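Long-range contact in CDP-4-keto-6-deoxy-D-glucose-3-dehydrase (Yersinia pseudotuberculosis, PDB 3BB8), which binds pyridoxal 5'-phosphate and, as its name indicates, probably acts in removing the C3 hydroxyl of CDP-4-keto-6-deoxy-D-glucose in lipopolysaccharide sugar synthesis: residues Glu112-Ala117 against Ile133-Asp138. The protein carries 1 engineered substitution. Numbering follows the deposited sequence.
Sequences EVITVA and IPVFVD
The F136 ring turns one edge to the backbone of V116: CD2 lies 3.3 Å from the carbonyl carbon of V116, close to the ring plane, while the methyl CB of A117 reaches CD2 at 3.6 Å. On the same face of the sheet T115 runs alongside F136, pointing the same way. With OG1 anti to the backbone N (chi1 -173°), T115 directs its methyl CG2 to the ring at 3.8 Å from CE2, and its hydroxyl is hydrogen-bonded to the carbonyl of M163 on the next strand, 159-165.

The other face carries E112, I114, I133 and V135. There the V135 methyl CG2 sits against the aliphatic base of E112, 3.6 Å from CB, crossing its chain at an angle, and still near CD (3.8 Å); the carboxylate beyond is held by a salt bridge to R393 and a hydrogen bond to S156.

Parallel backbone pairing joins the strands, from V113 N to I133 O (3.0 Å) through V135 N to V113 O and T115 N to V135 O (both 2.8 Å), ending in a longer bond from V137 N to T115 O (3.3 Å).

This is the pairing within a beta-alpha-beta unit whose helix 121-129 covers the V113, T115 and P134 side. Polar groups of E112 and T115 are thus satisfied by neighbouring elements, while apolar contacts and main-chain bonds hold the two buried strands together.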
loop_
_atom_site.group_PDB
_atom_site.type_symbol
_atom_site.label_atom_id
_atom_site.label_comp_id
_atom_site.label_asym_id
_atom_site.label_seq_id
_atom_site.Cartn_x
_atom_site.Cartn_y
_atom_site.Cartn_z
ATOM N N GLU A 112 14.286 12.057 -17.707
ATOM C CA GLU A 112 13.607 13.173 -17.059
ATOM C C GLU A 112 12.103 13.149 -17.210
ATOM O O GLU A 112 11.563 12.711 -18.226
ATOM C CB GLU A 112 14.159 14.500 -17.588
ATOM C CG GLU A 112 15.655 14.664 -17.336
ATOM C CD GLU A 112 16.263 15.856 -18.060
ATOM O OE1 GLU A 112 15.694 16.284 -19.090
ATOM O OE2 GLU A 112 17.323 16.346 -17.606
ATOM N N VAL A 113 11.438 13.617 -16.163
ATOM C CA VAL A 113 9.988 13.702 -16.124
ATOM C C VAL A 113 9.664 15.166 -15.812
ATOM O O VAL A 113 10.126 15.708 -14.802
ATOM C CB VAL A 113 9.409 12.810 -15.000
ATOM C CG1 VAL A 113 7.901 12.876 -15.012
ATOM C CG2 VAL A 113 9.889 11.381 -15.165
ATOM N N ILE A 114 8.899 15.807 -16.688
ATOM C CA ILE A 114 8.517 17.201 -16.487
ATOM C C ILE A 114 7.316 17.286 -15.548
ATOM O O ILE A 114 6.337 16.546 -15.702
ATOM C CB ILE A 114 8.152 17.879 -17.824
ATOM C CG1 ILE A 114 9.413 18.050 -18.675
ATOM C CG2 ILE A 114 7.490 19.230 -17.562
ATOM C CD1 ILE A 114 9.142 18.552 -20.086
ATOM N N THR A 115 7.395 18.182 -14.570
ATOM C CA THR A 115 6.305 18.343 -13.610
ATOM C C THR A 115 6.416 19.738 -12.993
ATOM O O THR A 115 7.244 20.536 -13.426
ATOM C CB THR A 115 6.392 17.244 -12.509
ATOM O OG1 THR A 115 5.232 17.299 -11.675
ATOM C CG2 THR A 115 7.630 17.440 -11.648
ATOM N N VAL A 116 5.591 20.046 -11.999
ATOM C CA VAL A 116 5.666 21.358 -11.357
ATOM C C VAL A 116 6.021 21.184 -9.888
ATOM O O VAL A 116 5.796 20.116 -9.317
ATOM C CB VAL A 116 4.334 22.140 -11.487
ATOM C CG1 VAL A 116 4.007 22.348 -12.961
ATOM C CG2 VAL A 116 3.200 21.399 -10.785
ATOM N N ALA A 117 6.597 22.222 -9.284
ATOM C CA ALA A 117 6.990 22.170 -7.880
ATOM C C ALA A 117 5.863 22.596 -6.928
ATOM O O ALA A 117 5.935 22.378 -5.713
ATOM C CB ALA A 117 8.222 23.030 -7.661
ATOM N N ILE A 133 14.829 11.818 -13.121
ATOM C CA ILE A 133 15.097 13.183 -12.709
ATOM C C ILE A 133 13.921 14.102 -12.988
ATOM O O ILE A 133 13.485 14.245 -14.132
ATOM C CB ILE A 133 16.354 13.714 -13.435
ATOM C CG1 ILE A 133 17.531 12.781 -13.143
ATOM C CG2 ILE A 133 16.678 15.120 -12.979
ATOM C CD1 ILE A 133 18.673 12.922 -14.107
ATOM N N PRO A 134 13.373 14.719 -11.932
ATOM C CA PRO A 134 12.239 15.634 -12.075
ATOM C C PRO A 134 12.718 16.958 -12.676
ATOM O O PRO A 134 13.786 17.460 -12.320
ATOM C CB PRO A 134 11.751 15.816 -10.638
ATOM C CG PRO A 134 12.249 14.590 -9.935
ATOM C CD PRO A 134 13.623 14.424 -10.515
ATOM N N VAL A 135 11.935 17.499 -13.599
ATOM C CA VAL A 135 12.240 18.778 -14.237
ATOM C C VAL A 135 11.029 19.684 -14.005
ATOM O O VAL A 135 9.939 19.401 -14.501
ATOM C CB VAL A 135 12.474 18.600 -15.751
ATOM C CG1 VAL A 135 12.751 19.950 -16.398
ATOM C CG2 VAL A 135 13.652 17.664 -15.978
ATOM N N PHE A 136 11.213 20.759 -13.243
ATOM C CA PHE A 136 10.110 21.668 -12.926
ATOM C C PHE A 136 9.990 22.956 -13.749
ATOM O O PHE A 136 10.987 23.516 -14.204
ATOM C CB PHE A 136 10.170 22.098 -11.453
ATOM C CG PHE A 136 10.334 20.965 -10.476
ATOM C CD1 PHE A 136 11.603 20.513 -10.124
ATOM C CD2 PHE A 136 9.218 20.381 -9.872
ATOM C CE1 PHE A 136 11.767 19.497 -9.180
ATOM C CE2 PHE A 136 9.364 19.367 -8.930
ATOM C CZ PHE A 136 10.644 18.923 -8.580
ATOM N N VAL A 137 8.748 23.412 -13.915
ATOM C CA VAL A 137 8.430 24.676 -14.582
ATOM C C VAL A 137 7.365 25.336 -13.704
ATOM O O VAL A 137 6.578 24.650 -13.050
ATOM C CB VAL A 137 7.875 24.500 -16.015
ATOM C CG1 VAL A 137 8.953 23.944 -16.915
ATOM C CG2 VAL A 137 6.643 23.613 -16.004
ATOM N N ASP A 138 7.338 26.662 -13.688
ATOM C CA ASP A 138 6.400 27.402 -12.852
ATOM C C ASP A 138 4.920 27.196 -13.166
ATOM O O ASP A 138 4.551 26.744 -14.248
ATOM C CB ASP A 138 6.747 28.894 -12.909
ATOM C CG ASP A 138 6.212 29.668 -11.717
ATOM O OD1 ASP A 138 6.295 29.157 -10.580
ATOM O OD2 ASP A 138 5.725 30.797 -11.918
#